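Local structure of putative Acetyltransferase from the GNAT family (Novosphingobium aromaticivorans DSM 12444, 3EC4) at residues A145-R150 and R180-G185; A49-L54 and D60-V65. The protein is a putative acetyltransferase of the GNAT family, probably transferring an acyl group to a substrate not yet identified. All blocks are in the same frame, centred on the assembly; numbering follows the deposited sequence.

Contact 1 of 2, residues A145-R150 and R180-G185; sequences AMAGER and RKVIAG
Val182 of the helix sets its two methyls against strand 145-149, one on each of two consecutive peptide carbonyls. CG1 lies anti to the backbone N (chi1 170°) and reaches Gly148 O at 3.8 Å. CG2 rests at 3.8 Å from Ala147 O and also meets the Ala147 CB methyl, 4.0 Å away. Glu149 runs past Val182 in the opposite direction. Its CG touches Val182 CG1 at 4.0 Å. The extended chain then brings the carboxylate toward the helix. One water bridges Glu149 OE2 and Val182 O, donating to both at 2.7 Å. The carboxylate has other partners too: OE1 accepts from Gln133 N and pairs with Arg152, and OE2 pairs with Arg189. These donors on both oxygens are likely to hold its rotation. Trimming Val182 to an alanine here would probably leave a gap over Ala147 and Gly148 and deprive Glu149 CG of its apolar neighbour. In the GNAT fold this is helix-on-sheet packing. Helix 174-188 runs nearly along the strand, the short segments crossing at -23° with axes 8.2 Å apart. Met146 packs against helix 109-118, Ala147 meets Leu178 of helix 174-188, and strands 134-139 and 157-165 flank strand 142-149.

Contact 2 of 2, residues A49-L54 and D60-V65; sequences AGLASL and DEIWLV
Leu51 and Leu54 both place CG anti to the carbonyl carbon (chi1 -73° and -53°), which sends Leu51 to Ile62 and Leu64, and Leu54 to Ile62. On the other side, Ile62 CG1 lies between the backbone N and the carbonyl carbon (chi1 51°), and CD1 extends from it toward the two leucines. A run of consecutive turns here packs on strand 61-66, an outermost strand of the central mixed sheet of this GNAT-family chain. Residues 49-53 have helical backbone angles, but the bonds Ser53 N to Gly50 O and Leu54 N to Leu51 O, both 3.0 Å, span three residues rather than four. That three-residue spacing brings Leu51 and Leu54 to the same patch. Ile62 and Leu64, two apart, likewise lie on one face. Strand 61-66 pairs with strand 214-226, and Trp63 makes backbone hydrogen bonds to Pro39 and Ala41. Leu64 also touches Leu224 of strand 214-226, and both Leu54 and Ile62 lean on Arg32 of the small two-stranded sheet. The contact between loop and strand is made by methyl groups of Leu51, Leu54, Ile62 and Leu64. Leu54 crosses Ile62 at about a right angle, with its CD1 4.1 Å from Ile62 CD1. Leu51 CD2 lies 3.9 Å from Ile62 CD1, the two side chains crossing obliquely. Leu51 and Leu64 meet tip to tip, and Leu64 CD2 sits 3.7 Å from Leu51 CD1 and 3.8 Å from Leu51 CD2.

Contacts 1 and 2 are built on the same mixed sheet but lie on opposite sides of the chain's centre. Their centres are 29 Å apart and their nearest atoms about 6 Å, so they do not touch. Along the chain, contact 2 closes before contact 1 opens. Strand 61-66 of contact 2 is an outermost strand, while strand 142-149 of contact 1 lies inside the sheet. Phe40 is touched by Arg150 of contact 1 and by Trp63 and Val65 of contact 2, so it links the two. In related GNAT enzymes the start of the helix equivalent to 174-188 binds the acetyl-CoA pyrophosphate, so contact 1 probably lies nearer that site.

Contact 1 of 2, residues A145-R150 and R180-G185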
loop_
_atom_site.group_PDB
_atom_site.type_symbol
_atom_site.label_atom_id
_atom_site.label_comp_id
_atom_site.label_asym_id
_atom_site.label_seq_id
_atom_site.Cartn_x
_atom_site.Cartn_y
_atom_site.Cartn_z
ATOM N N ALA A 145 -6.558 13.731 -8.504
ATOM C CA ALA A 145 -6.182 12.328 -8.388
ATOM C C ALA A 145 -4.737 12.287 -7.966
ATOM O O ALA A 145 -3.984 13.225 -8.224
ATOM C CB ALA A 145 -6.332 11.587 -9.724
HETATM N N MSE A 146 -4.365 11.183 -7.348
HETATM C CA MSE A 146 -2.986 10.958 -6.935
HETATM C C MSE A 146 -2.618 9.484 -6.935
HETATM O O MSE A 146 -3.494 8.587 -7.004
HETATM C CB MSE A 146 -2.732 11.566 -5.559
HETATM C CG MSE A 146 -3.388 10.806 -4.486
HETATM SE SE MSE A 146 -3.066 11.590 -2.733
HETATM C CE MSE A 146 -4.146 10.449 -1.694
ATOM N N ALA A 147 -1.314 9.228 -6.821
ATOM C CA ALA A 147 -0.781 7.881 -6.610
ATOM C C ALA A 147 0.623 8.017 -6.060
ATOM O O ALA A 147 1.303 9.016 -6.289
ATOM C CB ALA A 147 -0.750 7.035 -7.902
ATOM N N GLY A 148 1.071 6.972 -5.379
ATOM C CA GLY A 148 2.348 7.013 -4.728
ATOM C C GLY A 148 3.011 5.665 -4.564
ATOM O O GLY A 148 2.585 4.638 -5.132
ATOM N N GLU A 149 4.038 5.707 -3.742
ATOM C CA GLU A 149 4.839 4.559 -3.361
ATOM C C GLU A 149 4.611 4.188 -1.916
ATOM O O GLU A 149 4.416 5.067 -1.076
ATOM C CB GLU A 149 6.311 4.881 -3.531
ATOM C CG GLU A 149 6.665 5.373 -4.919
ATOM C CD GLU A 149 8.091 5.795 -5.053
ATOM O OE1 GLU A 149 8.644 6.374 -4.101
ATOM O OE2 GLU A 149 8.664 5.583 -6.152
ATOM N N ARG A 150 4.699 2.898 -1.615
ATOM C CA ARG A 150 4.565 2.446 -0.234
ATOM C C ARG A 150 5.637 1.433 0.170
ATOM O O ARG A 150 6.804 1.823 0.303
ATOM C CB ARG A 150 3.126 2.004 0.023
ATOM C CG ARG A 150 2.715 1.913 1.463
ATOM C CD ARG A 150 1.236 1.656 1.622
ATOM N NE ARG A 150 0.839 0.344 1.179
ATOM C CZ ARG A 150 -0.420 -0.104 1.200
ATOM N NH1 ARG A 150 -1.440 0.635 1.650
ATOM N NH2 ARG A 150 -0.679 -1.299 0.754
ATOM N N ARG A 180 1.482 5.020 -14.342
ATOM C CA ARG A 180 2.616 5.122 -15.275
ATOM C C ARG A 180 3.745 5.968 -14.706
ATOM O O ARG A 180 4.907 5.608 -14.827
ATOM C CB ARG A 180 2.200 5.733 -16.606
ATOM C CG ARG A 180 1.332 4.827 -17.519
ATOM C CD ARG A 180 0.954 5.611 -18.738
ATOM N NE ARG A 180 0.190 4.934 -19.786
ATOM C CZ ARG A 180 0.730 4.121 -20.692
ATOM N NH1 ARG A 180 2.013 3.838 -20.658
ATOM N NH2 ARG A 180 -0.027 3.581 -21.640
ATOM N N LYS A 181 3.412 7.113 -14.138
ATOM C CA LYS A 181 4.435 8.005 -13.605
ATOM C C LYS A 181 5.160 7.366 -12.429
ATOM O O LYS A 181 6.382 7.371 -12.334
ATOM C CB LYS A 181 3.820 9.320 -13.185
ATOM C CG LYS A 181 4.863 10.353 -12.775
ATOM C CD LYS A 181 5.744 10.820 -13.911
ATOM C CE LYS A 181 6.675 11.909 -13.416
ATOM N NZ LYS A 181 7.583 12.350 -14.441
ATOM N N VAL A 182 4.407 6.803 -11.507
ATOM C CA VAL A 182 5.037 6.138 -10.364
ATOM C C VAL A 182 6.030 5.003 -10.798
ATOM O O VAL A 182 7.163 4.916 -10.286
ATOM C CB VAL A 182 3.943 5.578 -9.381
ATOM C CG1 VAL A 182 4.653 4.637 -8.310
ATOM C CG2 VAL A 182 3.179 6.701 -8.674
ATOM N N ILE A 183 5.602 4.131 -11.726
ATOM C CA ILE A 183 6.421 2.985 -12.144
ATOM C C ILE A 183 7.649 3.381 -12.995
ATOM O O ILE A 183 8.649 2.716 -12.938
ATOM C CB ILE A 183 5.595 1.845 -12.792
ATOM C CG1 ILE A 183 5.007 2.240 -14.138
ATOM C CG2 ILE A 183 4.535 1.333 -11.798
ATOM C CD1 ILE A 183 4.188 1.080 -14.825
ATOM N N ALA A 184 7.555 4.534 -13.680
ATOM C CA ALA A 184 8.675 5.117 -14.392
ATOM C C ALA A 184 9.796 5.455 -13.410
ATOM O O ALA A 184 10.986 5.226 -13.693
ATOM C CB ALA A 184 8.209 6.334 -15.130
ATOM N N GLY A 185 9.432 6.007 -12.256
ATOM C CA GLY A 185 10.435 6.400 -11.253
ATOM C C GLY A 185 11.087 5.169 -10.663
ATOM O O GLY A 185 12.313 5.114 -10.499
HETATM O O HOH W 1 8.013 6.770 -8.458
#

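Contact 2 of 2, residues A49-L54 and D60-V65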
loop_
_atom_site.group_PDB
_atom_site.type_symbol
_atom_site.label_atom_id
_atom_site.label_comp_id
_atom_site.label_asym_id
_atom_site.label_seq_id
_atom_site.Cartn_x
_atom_site.Cartn_y
_atom_site.Cartn_z
ATOM N N ALA A 49 0.938 -14.829 18.959
ATOM C CA ALA A 49 0.281 -14.426 20.214
ATOM C C ALA A 49 0.630 -12.992 20.591
ATOM O O ALA A 49 -0.195 -12.256 21.152
ATOM C CB ALA A 49 0.640 -15.394 21.383
ATOM N N GLY A 50 1.848 -12.577 20.258
ATOM C CA GLY A 50 2.308 -11.225 20.554
ATOM C C GLY A 50 1.586 -10.104 19.831
ATOM O O GLY A 50 1.737 -8.944 20.194
ATOM N N LEU A 51 0.819 -10.430 18.788
ATOM C CA LEU A 51 0.084 -9.410 18.038
ATOM C C LEU A 51 -0.894 -8.677 18.944
ATOM O O LEU A 51 -1.121 -7.500 18.760
ATOM C CB LEU A 51 -0.659 -10.026 16.841
ATOM C CG LEU A 51 0.163 -10.477 15.628
ATOM C CD1 LEU A 51 -0.741 -11.313 14.682
ATOM C CD2 LEU A 51 0.836 -9.280 14.898
ATOM N N ALA A 52 -1.440 -9.372 19.953
ATOM C CA ALA A 52 -2.377 -8.764 20.879
ATOM C C ALA A 52 -1.711 -7.627 21.648
ATOM O O ALA A 52 -2.343 -6.621 21.960
ATOM C CB ALA A 52 -2.976 -9.815 21.825
ATOM N N SER A 53 -0.421 -7.781 21.922
ATOM C CA SER A 53 0.345 -6.773 22.647
ATOM C C SER A 53 0.455 -5.461 21.870
ATOM O O SER A 53 0.722 -4.435 22.473
ATOM C CB SER A 53 1.751 -7.325 23.053
ATOM O OG SER A 53 2.618 -7.392 21.939
ATOM N N LEU A 54 0.216 -5.474 20.545
ATOM C CA LEU A 54 0.204 -4.250 19.741
ATOM C C LEU A 54 -1.144 -3.540 19.769
ATOM O O LEU A 54 -1.270 -2.471 19.166
ATOM C CB LEU A 54 0.541 -4.564 18.268
ATOM C CG LEU A 54 1.814 -5.349 17.931
ATOM C CD1 LEU A 54 1.835 -5.803 16.441
ATOM C CD2 LEU A 54 3.018 -4.496 18.261
ATOM N N ASP A 60 -8.128 0.136 18.905
ATOM C CA ASP A 60 -6.934 -0.106 18.103
ATOM C C ASP A 60 -7.142 -1.246 17.109
ATOM O O ASP A 60 -7.923 -2.165 17.342
ATOM C CB ASP A 60 -5.752 -0.391 19.017
ATOM C CG ASP A 60 -5.402 0.812 19.865
ATOM O OD1 ASP A 60 -6.017 1.880 19.596
ATOM O OD2 ASP A 60 -4.564 0.700 20.798
ATOM N N GLU A 61 -6.496 -1.141 15.971
ATOM C CA GLU A 61 -6.539 -2.230 14.996
ATOM C C GLU A 61 -5.226 -2.320 14.243
ATOM O O GLU A 61 -4.473 -1.358 14.196
ATOM C CB GLU A 61 -7.724 -2.060 14.065
ATOM C CG GLU A 61 -7.708 -0.792 13.270
ATOM C CD GLU A 61 -9.006 -0.503 12.524
ATOM O OE1 GLU A 61 -10.119 -0.965 12.969
ATOM O OE2 GLU A 61 -8.874 0.186 11.468
ATOM N N ILE A 62 -4.949 -3.480 13.667
ATOM C CA ILE A 62 -3.770 -3.660 12.839
ATOM C C ILE A 62 -4.140 -4.465 11.598
ATOM O O ILE A 62 -4.978 -5.391 11.636
ATOM C CB ILE A 62 -2.599 -4.354 13.593
ATOM C CG1 ILE A 62 -3.058 -5.665 14.282
ATOM C CG2 ILE A 62 -1.916 -3.395 14.604
ATOM C CD1 ILE A 62 -1.872 -6.510 14.784
ATOM N N TRP A 63 -3.524 -4.091 10.482
ATOM C CA TRP A 63 -3.653 -4.822 9.254
ATOM C C TRP A 63 -2.414 -5.650 9.048
ATOM O O TRP A 63 -1.277 -5.146 9.166
ATOM C CB TRP A 63 -3.780 -3.911 8.036
ATOM C CG TRP A 63 -5.141 -3.388 7.775
ATOM C CD1 TRP A 63 -5.614 -2.163 8.095
ATOM C CD2 TRP A 63 -6.200 -4.072 7.106
ATOM N NE1 TRP A 63 -6.908 -2.022 7.669
ATOM C CE2 TRP A 63 -7.295 -3.178 7.051
ATOM C CE3 TRP A 63 -6.345 -5.350 6.557
ATOM C CZ2 TRP A 63 -8.518 -3.528 6.491
ATOM C CZ3 TRP A 63 -7.577 -5.685 5.998
ATOM C CH2 TRP A 63 -8.636 -4.773 5.973
ATOM N N LEU A 64 -2.670 -6.899 8.664
ATOM C CA LEU A 64 -1.658 -7.872 8.269
ATOM C C LEU A 64 -1.857 -8.291 6.803
ATOM O O LEU A 64 -2.983 -8.423 6.338
ATOM C CB LEU A 64 -1.703 -9.088 9.186
ATOM C CG LEU A 64 -1.639 -8.787 10.682
ATOM C CD1 LEU A 64 -2.992 -9.036 11.290
ATOM C CD2 LEU A 64 -0.540 -9.626 11.369
ATOM N N VAL A 65 -0.753 -8.472 6.112
ATOM C CA VAL A 65 -0.734 -8.857 4.674
ATOM C C VAL A 65 0.159 -10.090 4.606
ATOM O O VAL A 65 1.379 -9.990 4.800
ATOM C CB VAL A 65 -0.255 -7.721 3.740
ATOM C CG1 VAL A 65 -0.329 -8.193 2.289
ATOM C CG2 VAL A 65 -1.135 -6.467 3.951
#